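Local coordinates for protein Pbp related beta-lactamase (Pyrococcus abyssi, PDB 2QMI) that forms a self-compartmentalizing octamer and probably acts as a serine peptidase of the penicillin-binding protein and beta-lactamase family, at residues K249-R254 with I313-E318; K5-I10 with V32-G37; E156-L161 with E282-G287. All coordinates share one frame; numbering follows the deposited sequence.

Interaction 1: residues K249-R254 with I313-E318; sequences KMYIER and IGYIPE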
loop_
_atom_site.group_PDB
_atom_site.type_symbol
_atom_site.label_atom_id
_atom_site.label_comp_id
_atom_site.label_asym_id
_atom_site.label_seq_id
_atom_site.Cartn_x
_atom_site.Cartn_y
_atom_site.Cartn_z
ATOM N N LYS A 249 46.153 -33.843 -4.333
ATOM C CA LYS A 249 47.092 -34.922 -4.655
ATOM C C LYS A 249 48.365 -34.824 -3.806
ATOM O O LYS A 249 48.878 -35.824 -3.307
ATOM C CB LYS A 249 47.435 -34.861 -6.152
ATOM C CG LYS A 249 48.375 -35.942 -6.669
ATOM C CD LYS A 249 48.560 -35.808 -8.196
ATOM C CE LYS A 249 49.493 -36.888 -8.770
ATOM N NZ LYS A 249 49.031 -38.288 -8.446
ATOM N N MET A 250 48.855 -33.604 -3.631
ATOM C CA MET A 250 50.060 -33.377 -2.848
ATOM C C MET A 250 49.903 -33.883 -1.413
ATOM O O MET A 250 50.757 -34.620 -0.912
ATOM C CB MET A 250 50.407 -31.887 -2.823
ATOM C CG MET A 250 51.753 -31.605 -2.193
ATOM S SD MET A 250 51.834 -30.000 -1.396
ATOM C CE MET A 250 50.943 -30.367 0.118
ATOM N N TYR A 251 48.820 -33.485 -0.750
ATOM C CA TYR A 251 48.590 -33.911 0.627
ATOM C C TYR A 251 48.408 -35.424 0.717
ATOM O O TYR A 251 49.036 -36.088 1.542
ATOM C CB TYR A 251 47.357 -33.200 1.210
ATOM C CG TYR A 251 47.526 -31.701 1.402
ATOM C CD1 TYR A 251 48.288 -31.191 2.452
ATOM C CD2 TYR A 251 46.929 -30.798 0.524
ATOM C CE1 TYR A 251 48.452 -29.811 2.625
ATOM C CE2 TYR A 251 47.086 -29.418 0.685
ATOM C CZ TYR A 251 47.848 -28.931 1.732
ATOM O OH TYR A 251 48.035 -27.573 1.859
ATOM N N ILE A 252 47.558 -35.972 -0.139
ATOM C CA ILE A 252 47.300 -37.411 -0.127
ATOM C C ILE A 252 48.579 -38.244 -0.249
ATOM O O ILE A 252 48.899 -39.041 0.638
ATOM C CB ILE A 252 46.342 -37.815 -1.275
ATOM C CG1 ILE A 252 44.966 -37.192 -1.052
ATOM C CG2 ILE A 252 46.238 -39.343 -1.364
ATOM C CD1 ILE A 252 44.075 -37.249 -2.280
ATOM N N GLU A 253 49.300 -38.057 -1.352
ATOM C CA GLU A 253 50.528 -38.799 -1.617
ATOM C C GLU A 253 51.693 -38.264 -0.796
ATOM O O GLU A 253 52.848 -38.649 -1.003
ATOM C CB GLU A 253 50.865 -38.719 -3.106
ATOM C CG GLU A 253 49.681 -39.035 -4.012
ATOM C CD GLU A 253 50.031 -38.939 -5.488
ATOM O OE1 GLU A 253 50.650 -37.927 -5.895
ATOM O OE2 GLU A 253 49.685 -39.874 -6.245
ATOM N N ARG A 254 51.373 -37.378 0.142
ATOM C CA ARG A 254 52.365 -36.764 1.011
ATOM C C ARG A 254 53.636 -36.469 0.236
ATOM O O ARG A 254 54.750 -36.785 0.676
ATOM C CB ARG A 254 52.648 -37.672 2.204
ATOM C CG ARG A 254 51.375 -38.082 2.936
ATOM C CD ARG A 254 51.678 -38.530 4.348
ATOM N NE ARG A 254 50.471 -38.785 5.137
ATOM C CZ ARG A 254 49.408 -37.981 5.190
ATOM N NH1 ARG A 254 49.366 -36.853 4.484
ATOM N NH2 ARG A 254 48.395 -38.290 5.988
ATOM N N ILE A 313 36.963 -28.754 0.108
ATOM C CA ILE A 313 37.934 -29.734 -0.344
ATOM C C ILE A 313 38.135 -30.633 0.861
ATOM O O ILE A 313 38.058 -30.176 1.999
ATOM C CB ILE A 313 39.317 -29.116 -0.759
ATOM C CG1 ILE A 313 40.017 -28.511 0.458
ATOM C CG2 ILE A 313 39.127 -28.087 -1.874
ATOM C CD1 ILE A 313 41.458 -28.120 0.191
ATOM N N GLY A 314 38.360 -31.914 0.606
ATOM C CA GLY A 314 38.566 -32.857 1.687
ATOM C C GLY A 314 39.244 -34.105 1.158
ATOM O O GLY A 314 39.131 -34.433 -0.022
ATOM N N TYR A 315 39.957 -34.801 2.030
ATOM C CA TYR A 315 40.650 -36.016 1.639
ATOM C C TYR A 315 40.864 -36.930 2.840
ATOM O O TYR A 315 40.865 -36.490 3.988
ATOM C CB TYR A 315 42.002 -35.672 0.992
ATOM C CG TYR A 315 42.981 -34.948 1.905
ATOM C CD1 TYR A 315 42.800 -33.599 2.243
ATOM C CD2 TYR A 315 44.074 -35.619 2.450
ATOM C CE1 TYR A 315 43.686 -32.942 3.106
ATOM C CE2 TYR A 315 44.960 -34.976 3.311
ATOM C CZ TYR A 315 44.762 -33.638 3.638
ATOM O OH TYR A 315 45.641 -33.024 4.509
ATOM N N ILE A 316 41.033 -38.214 2.560
ATOM C CA ILE A 316 41.260 -39.199 3.602
ATOM C C ILE A 316 42.526 -39.946 3.203
ATOM O O ILE A 316 42.473 -40.920 2.455
ATOM C CB ILE A 316 40.055 -40.162 3.713
ATOM C CG1 ILE A 316 38.800 -39.351 4.055
ATOM C CG2 ILE A 316 40.329 -41.233 4.774
ATOM C CD1 ILE A 316 37.528 -40.164 4.190
ATOM N N PRO A 317 43.690 -39.475 3.692
ATOM C CA PRO A 317 45.016 -40.044 3.423
ATOM C C PRO A 317 45.056 -41.555 3.565
ATOM O O PRO A 317 45.649 -42.244 2.735
ATOM C CB PRO A 317 45.902 -39.350 4.450
ATOM C CG PRO A 317 45.263 -38.033 4.595
ATOM C CD PRO A 317 43.799 -38.391 4.684
ATOM N N GLU A 318 44.430 -42.062 4.624
ATOM C CA GLU A 318 44.387 -43.503 4.871
ATOM C C GLU A 318 43.874 -44.303 3.677
ATOM O O GLU A 318 44.445 -45.329 3.323
ATOM C CB GLU A 318 43.502 -43.808 6.081
ATOM C CG GLU A 318 44.191 -43.643 7.434
ATOM C CD GLU A 318 45.173 -44.762 7.722
ATOM O OE1 GLU A 318 45.709 -44.798 8.857
ATOM O OE2 GLU A 318 45.409 -45.601 6.818
#

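Interaction 2: residues K5-I10 with V32-G37; sequences KLESFI and VVYAKG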
loop_
_atom_site.group_PDB
_atom_site.type_symbol
_atom_site.label_atom_id
_atom_site.label_comp_id
_atom_site.label_asym_id
_atom_site.label_seq_id
_atom_site.Cartn_x
_atom_site.Cartn_y
_atom_site.Cartn_z
ATOM N N LYS A 5 23.778 -42.531 -8.834
ATOM C CA LYS A 5 23.265 -42.130 -7.535
ATOM C C LYS A 5 23.802 -40.729 -7.179
ATOM O O LYS A 5 23.065 -39.873 -6.682
ATOM C CB LYS A 5 23.698 -43.175 -6.500
ATOM C CG LYS A 5 23.173 -43.000 -5.081
ATOM C CD LYS A 5 23.550 -44.239 -4.259
ATOM C CE LYS A 5 23.300 -44.072 -2.764
ATOM N NZ LYS A 5 21.869 -43.963 -2.415
ATOM N N LEU A 6 25.081 -40.487 -7.454
ATOM C CA LEU A 6 25.676 -39.189 -7.141
ATOM C C LEU A 6 25.119 -38.046 -7.993
ATOM O O LEU A 6 24.714 -37.011 -7.463
ATOM C CB LEU A 6 27.195 -39.247 -7.300
ATOM C CG LEU A 6 27.915 -37.912 -7.067
ATOM C CD1 LEU A 6 27.640 -37.422 -5.662
ATOM C CD2 LEU A 6 29.405 -38.082 -7.287
ATOM N N GLU A 7 25.098 -38.231 -9.309
ATOM C CA GLU A 7 24.594 -37.196 -10.204
ATOM C C GLU A 7 23.116 -36.912 -9.924
ATOM O O GLU A 7 22.681 -35.754 -9.903
ATOM C CB GLU A 7 24.790 -37.624 -11.662
ATOM C CG GLU A 7 26.192 -38.131 -11.955
ATOM C CD GLU A 7 26.528 -38.155 -13.438
ATOM O OE1 GLU A 7 25.665 -38.545 -14.255
ATOM O OE2 GLU A 7 27.669 -37.791 -13.789
ATOM N N SER A 8 22.351 -37.978 -9.704
ATOM C CA SER A 8 20.930 -37.857 -9.405
ATOM C C SER A 8 20.777 -36.944 -8.189
ATOM O O SER A 8 20.011 -35.977 -8.201
ATOM C CB SER A 8 20.346 -39.241 -9.095
ATOM O OG SER A 8 18.933 -39.237 -9.164
ATOM N N PHE A 9 21.527 -37.257 -7.141
ATOM C CA PHE A 9 21.499 -36.483 -5.908
ATOM C C PHE A 9 21.814 -35.010 -6.159
ATOM O O PHE A 9 21.093 -34.116 -5.705
ATOM C CB PHE A 9 22.521 -37.063 -4.921
ATOM C CG PHE A 9 22.818 -36.168 -3.749
ATOM C CD1 PHE A 9 21.889 -36.002 -2.728
ATOM C CD2 PHE A 9 24.037 -35.499 -3.664
ATOM C CE1 PHE A 9 22.174 -35.188 -1.638
ATOM C CE2 PHE A 9 24.329 -34.687 -2.584
ATOM C CZ PHE A 9 23.398 -34.530 -1.566
ATOM N N ILE A 10 22.903 -34.771 -6.884
ATOM C CA ILE A 10 23.350 -33.418 -7.192
ATOM C C ILE A 10 22.319 -32.569 -7.929
ATOM O O ILE A 10 22.071 -31.427 -7.546
ATOM C CB ILE A 10 24.670 -33.459 -7.999
ATOM C CG1 ILE A 10 25.789 -34.008 -7.103
ATOM C CG2 ILE A 10 25.021 -32.071 -8.528
ATOM C CD1 ILE A 10 27.087 -34.308 -7.834
ATOM N N VAL A 32 42.686 -38.487 -10.942
ATOM C CA VAL A 32 41.374 -37.858 -10.920
ATOM C C VAL A 32 40.569 -38.890 -11.706
ATOM O O VAL A 32 40.839 -39.108 -12.891
ATOM C CB VAL A 32 41.397 -36.508 -11.691
ATOM C CG1 VAL A 32 39.990 -35.953 -11.836
ATOM C CG2 VAL A 32 42.299 -35.510 -10.961
ATOM N N VAL A 33 39.609 -39.544 -11.057
ATOM C CA VAL A 33 38.814 -40.577 -11.726
ATOM C C VAL A 33 37.417 -40.117 -12.131
ATOM O O VAL A 33 36.663 -40.876 -12.749
ATOM C CB VAL A 33 38.655 -41.838 -10.825
ATOM C CG1 VAL A 33 40.027 -42.311 -10.336
ATOM C CG2 VAL A 33 37.745 -41.539 -9.654
ATOM N N TYR A 34 37.073 -38.880 -11.784
ATOM C CA TYR A 34 35.754 -38.341 -12.090
ATOM C C TYR A 34 35.737 -36.831 -11.895
ATOM O O TYR A 34 36.064 -36.331 -10.822
ATOM C CB TYR A 34 34.710 -38.981 -11.178
ATOM C CG TYR A 34 33.314 -38.429 -11.354
ATOM C CD1 TYR A 34 32.558 -38.730 -12.491
ATOM C CD2 TYR A 34 32.747 -37.600 -10.387
ATOM C CE1 TYR A 34 31.267 -38.221 -12.657
ATOM C CE2 TYR A 34 31.459 -37.087 -10.544
ATOM C CZ TYR A 34 30.725 -37.402 -11.680
ATOM O OH TYR A 34 29.443 -36.908 -11.820
ATOM N N ALA A 35 35.361 -36.115 -12.946
ATOM C CA ALA A 35 35.288 -34.663 -12.913
ATOM C C ALA A 35 34.081 -34.273 -13.741
ATOM O O ALA A 35 33.893 -34.770 -14.853
ATOM C CB ALA A 35 36.559 -34.049 -13.499
ATOM N N LYS A 36 33.258 -33.381 -13.205
ATOM C CA LYS A 36 32.073 -32.980 -13.933
ATOM C C LYS A 36 31.498 -31.665 -13.426
ATOM O O LYS A 36 31.680 -31.300 -12.262
ATOM C CB LYS A 36 31.022 -34.092 -13.831
ATOM C CG LYS A 36 29.836 -33.943 -14.768
ATOM C CD LYS A 36 29.090 -35.276 -14.939
ATOM C CE LYS A 36 29.940 -36.295 -15.710
ATOM N NZ LYS A 36 29.221 -37.589 -15.982
ATOM N N GLY A 37 30.819 -30.958 -14.322
ATOM C CA GLY A 37 30.192 -29.701 -13.977
ATOM C C GLY A 37 28.692 -29.863 -14.161
ATOM O O GLY A 37 28.255 -30.674 -14.980
HETATM O O HOH W 1 26.079 -38.444 -17.222
#

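Interaction 3: residues E156-L161 with E282-G287; sequences ERFFYL and EGYGYG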
loop_
_atom_site.group_PDB
_atom_site.type_symbol
_atom_site.label_atom_id
_atom_site.label_comp_id
_atom_site.label_asym_id
_atom_site.label_seq_id
_atom_site.Cartn_x
_atom_site.Cartn_y
_atom_site.Cartn_z
ATOM N N GLU A 156 43.956 -20.848 24.838
ATOM C CA GLU A 156 42.946 -21.449 25.701
ATOM C C GLU A 156 41.624 -21.730 24.985
ATOM O O GLU A 156 40.940 -22.697 25.321
ATOM C CB GLU A 156 42.692 -20.565 26.937
ATOM C CG GLU A 156 43.952 -20.284 27.773
ATOM C CD GLU A 156 43.657 -19.656 29.134
ATOM O OE1 GLU A 156 42.736 -18.815 29.221
ATOM O OE2 GLU A 156 44.359 -19.998 30.119
ATOM N N ARG A 157 41.257 -20.908 24.000
ATOM C CA ARG A 157 39.993 -21.120 23.289
ATOM C C ARG A 157 40.037 -20.898 21.781
ATOM O O ARG A 157 40.918 -20.219 21.260
ATOM C CB ARG A 157 38.883 -20.243 23.895
ATOM C CG ARG A 157 38.412 -20.718 25.261
ATOM C CD ARG A 157 37.294 -19.857 25.811
ATOM N NE ARG A 157 36.089 -19.894 24.990
ATOM C CZ ARG A 157 34.947 -19.297 25.327
ATOM N NH1 ARG A 157 34.863 -18.625 26.471
ATOM N NH2 ARG A 157 33.890 -19.359 24.518
ATOM N N PHE A 158 39.058 -21.479 21.091
ATOM C CA PHE A 158 38.954 -21.381 19.643
ATOM C C PHE A 158 37.890 -20.380 19.191
ATOM O O PHE A 158 36.723 -20.486 19.554
ATOM C CB PHE A 158 38.639 -22.766 19.057
ATOM C CG PHE A 158 38.516 -22.788 17.550
ATOM C CD1 PHE A 158 39.645 -22.901 16.746
ATOM C CD2 PHE A 158 37.269 -22.675 16.937
ATOM C CE1 PHE A 158 39.537 -22.903 15.357
ATOM C CE2 PHE A 158 37.152 -22.674 15.539
ATOM C CZ PHE A 158 38.292 -22.787 14.752
ATOM N N PHE A 159 38.310 -19.394 18.411
ATOM C CA PHE A 159 37.407 -18.395 17.852
ATOM C C PHE A 159 37.883 -18.223 16.413
ATOM O O PHE A 159 39.005 -17.784 16.186
ATOM C CB PHE A 159 37.520 -17.047 18.591
ATOM C CG PHE A 159 36.945 -17.050 19.986
ATOM C CD1 PHE A 159 35.572 -17.169 20.193
ATOM C CD2 PHE A 159 37.779 -16.921 21.100
ATOM C CE1 PHE A 159 35.040 -17.161 21.482
ATOM C CE2 PHE A 159 37.249 -16.912 22.400
ATOM C CZ PHE A 159 35.880 -17.034 22.586
ATOM N N TYR A 160 37.047 -18.586 15.445
ATOM C CA TYR A 160 37.415 -18.449 14.044
ATOM C C TYR A 160 37.648 -16.969 13.759
ATOM O O TYR A 160 36.725 -16.155 13.825
ATOM C CB TYR A 160 36.306 -18.991 13.148
ATOM C CG TYR A 160 36.715 -19.216 11.708
ATOM C CD1 TYR A 160 37.545 -20.274 11.356
ATOM C CD2 TYR A 160 36.248 -18.382 10.698
ATOM C CE1 TYR A 160 37.896 -20.498 10.031
ATOM C CE2 TYR A 160 36.595 -18.592 9.375
ATOM C CZ TYR A 160 37.415 -19.652 9.045
ATOM O OH TYR A 160 37.742 -19.868 7.725
ATOM N N LEU A 161 38.895 -16.627 13.454
ATOM C CA LEU A 161 39.271 -15.243 13.198
ATOM C C LEU A 161 39.910 -15.050 11.824
ATOM O O LEU A 161 41.060 -15.438 11.614
ATOM C CB LEU A 161 40.250 -14.788 14.278
ATOM C CG LEU A 161 40.759 -13.348 14.250
ATOM C CD1 LEU A 161 39.604 -12.392 14.508
ATOM C CD2 LEU A 161 41.846 -13.178 15.301
ATOM N N GLU A 282 35.737 -33.294 16.193
ATOM C CA GLU A 282 36.502 -32.599 15.164
ATOM C C GLU A 282 37.246 -31.421 15.785
ATOM O O GLU A 282 36.757 -30.794 16.721
ATOM C CB GLU A 282 35.593 -32.108 14.025
ATOM C CG GLU A 282 34.163 -31.838 14.408
ATOM C CD GLU A 282 33.287 -33.083 14.324
ATOM O OE1 GLU A 282 33.213 -33.696 13.236
ATOM O OE2 GLU A 282 32.665 -33.434 15.349
ATOM N N GLY A 283 38.436 -31.137 15.263
ATOM C CA GLY A 283 39.236 -30.042 15.775
ATOM C C GLY A 283 39.842 -29.212 14.657
ATOM O O GLY A 283 39.411 -29.299 13.504
ATOM N N TYR A 284 40.840 -28.403 14.992
ATOM C CA TYR A 284 41.486 -27.555 14.004
ATOM C C TYR A 284 42.998 -27.757 14.002
ATOM O O TYR A 284 43.633 -27.811 15.057
ATOM C CB TYR A 284 41.174 -26.072 14.281
ATOM C CG TYR A 284 41.165 -25.203 13.034
ATOM C CD1 TYR A 284 40.049 -25.163 12.197
ATOM C CD2 TYR A 284 42.282 -24.439 12.677
ATOM C CE1 TYR A 284 40.040 -24.387 11.031
ATOM C CE2 TYR A 284 42.288 -23.659 11.510
ATOM C CZ TYR A 284 41.164 -23.641 10.693
ATOM O OH TYR A 284 41.165 -22.895 9.533
ATOM N N GLY A 285 43.554 -27.882 12.801
ATOM C CA GLY A 285 44.984 -28.038 12.633
ATOM C C GLY A 285 45.499 -26.725 12.067
ATOM O O GLY A 285 45.221 -25.669 12.624
ATOM N N TYR A 286 46.245 -26.770 10.969
ATOM C CA TYR A 286 46.747 -25.538 10.362
ATOM C C TYR A 286 45.982 -25.216 9.070
ATOM O O TYR A 286 46.293 -25.753 8.002
ATOM C CB TYR A 286 48.249 -25.649 10.073
ATOM C CG TYR A 286 49.129 -25.645 11.308
ATOM C CD1 TYR A 286 48.642 -25.211 12.542
ATOM C CD2 TYR A 286 50.463 -26.044 11.236
ATOM C CE1 TYR A 286 49.458 -25.178 13.667
ATOM C CE2 TYR A 286 51.289 -26.014 12.352
ATOM C CZ TYR A 286 50.784 -25.582 13.566
ATOM O OH TYR A 286 51.604 -25.553 14.682
ATOM N N GLY A 287 44.984 -24.336 9.179
ATOM C CA GLY A 287 44.183 -23.967 8.019
ATOM C C GLY A 287 43.500 -25.212 7.485
ATOM O O GLY A 287 43.293 -25.371 6.284
#

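Interaction 1: residues K249-R254 with I313-E318
Tyr-251, near the end of helix 241-252, lays its CB over one face of the Tyr-315 ring, which rises from strand 310-316. This is a CH-pi contact: CB sits 4.0 Å from the centroid of the Tyr-315 ring and 29° off its normal, toward the hydroxyl end, with CZ of Tyr-315 3.6 Å from CB of Tyr-251. The two tyrosine rings are nearly parallel, their planes 25° apart, but they are slid so far that they barely overlap. With its CG placed between the backbone N and the carbonyl carbon (chi1 62°), Tyr-315 sends its ring toward the helix.

The apolar packing continues at Ile-252. Its CG1 comes to 3.9 Å from CB of Tyr-315 and equally near CD2 of the same tyrosine, the side chains passing in opposite directions. Met-250 CE lies over the centre of one Tyr-251 ring face within the same helix.

The polar ends find partners beyond the two segments. Tyr-315 OH is hydrogen-bonded to Glu-268 OE2, while Arg-254 NH2 forms a salt bridge with Glu-268 OE1, so one carboxylate ties both sides of the contact together. Tyr-251 OH bonds instead to Tyr-247 OH. The Arg-254 chain is extended from CG to NE and crosses Pro-317 at about a right angle, bringing NH2 obliquely up to CB and CG of Pro-317.

Backbone bonding sets where that arginine starts. Arg-254 N donates to Tyr-251 O at 3.0 Å, and Asp-255 N reaches Met-250 O. Positive phi at Arg-254 completes a Schellman motif that ends the helix beside Pro-317, a helix packed on the antiparallel sheet of the penicillin-binding protein and beta-lactamase fold.

Interaction 2: residues K5-I10 with V32-G37
Glu-7 of helix 3-16 reaches across to Tyr-34 and Lys-36 of strand 31-38, where the N-terminal helix lies against the strand outermost within this chain in the antiparallel sheet of the beta-lactamase fold. Over these segments helix and strand run in nearly the same direction, 24° apart, with axes 11.6 Å from one another at closest approach. Side chains alone bridge that gap.

Packing is confined to one apolar touch, Leu-6 CD2 at 4.0 Å from Tyr-34 CE2. Leu-6 also rests on Tyr-340 and Leu-344 of helix 334-345. Ala-141 of a second subunit packs on Glu-7, so the contact lies at a subunit boundary.

The polar part converges on a single oxygen. Glu-7 OE2 accepts from Tyr-34 OH at 2.8 Å on its anti lone pair, while Lys-36 NZ donates to the same oxygen's syn lone pair at 2.7 Å, a hydrogen bond that is also a salt bridge. Two donors therefore grip OE2 from different directions, which should stabilise its negative charge. OE2 lies at the edge of the tyrosine ring, near its plane, with the carboxylate turned 48° from it. Tyr-34 and Lys-36 are two residues apart on the strand and both point toward the helix, as alternate strand residues do. The lysine chain bends at CG-CD (chi3 -68°), bringing CD, CE and NZ round OE2, the two chains crossing at about a right angle, so that CD of Lys-36 is 3.1 Å from OE2 of Glu-7.

The second carboxylate oxygen takes part through solvent: a water donates to Glu-7 OE1 at 3.0 Å and accepts a weak bond from Lys-36 NZ at 3.5 Å.

Interaction 3: residues E156-L161 with E282-G287
Tyr-284 meets Phe-158 from its first side-chain atom: its CB is 3.7 Å from CE1 of Phe-158. One bond further, CG of Tyr-284 lies 3.7 Å from that same CE1, with CZ of the phenylalanine a little farther off. CD1 is shared between the two Phe-158 atoms, its distance to CZ being 3.9 Å, whereas CD2 has a looser approach to CE1. The phenylalanine thus directs its outer end at the root of the tyrosine ring. Their planes are inclined at 43° and the centroids lie 5.4 Å apart; the rings meet aslant. Phe-158 carries CG opposite its backbone N (chi1 -180°), which extends the ring from the loop before helix 162-176 toward strand 283-284.

This is the neighbourhood of the probable active site of a serine penicillin-binding protein or beta-lactamase. Tyr-160 is hydrogen-bonded through its OH to Ser-59 and Lys-62, residues that fit the SxxK motif, and would match the tyrosine of the family's YxN element. His-107 packs among Phe-158, Tyr-160 and Tyr-284, meeting the last edge-to-face.

Beyond the phenylalanine, the far end of the Tyr-284 ring leads to its hydroxyl, which bonds to His-302 NE2, on strand 297-305. The same OH also lies at the edge of the Tyr-160 ring, near its plane, where CE1 of Tyr-160 approaches OH of Tyr-284 to 4.1 Å.

All three contacts reach the same antiparallel sheet of the beta-lactamase-like domain, at different places. Interaction 1 is the buried one, a helix end on an inner strand, held by aromatic and aliphatic packing, the tyrosine hydroxyls and the arginine finding partners outside the segments. Interaction 2, on strand 31-38, outermost within this chain, is partly buried and relies on a salt bridge and a tyrosine hydrogen bond to one carboxylate, with a water at its side. Interaction 3, also partly buried, joins a loop to a short strand near the probable active site by aromatic contacts. Centres of interactions 2 and 3 are about 31 Å apart. Different neighbouring subunits touch those two, whereas none reaches interaction 1.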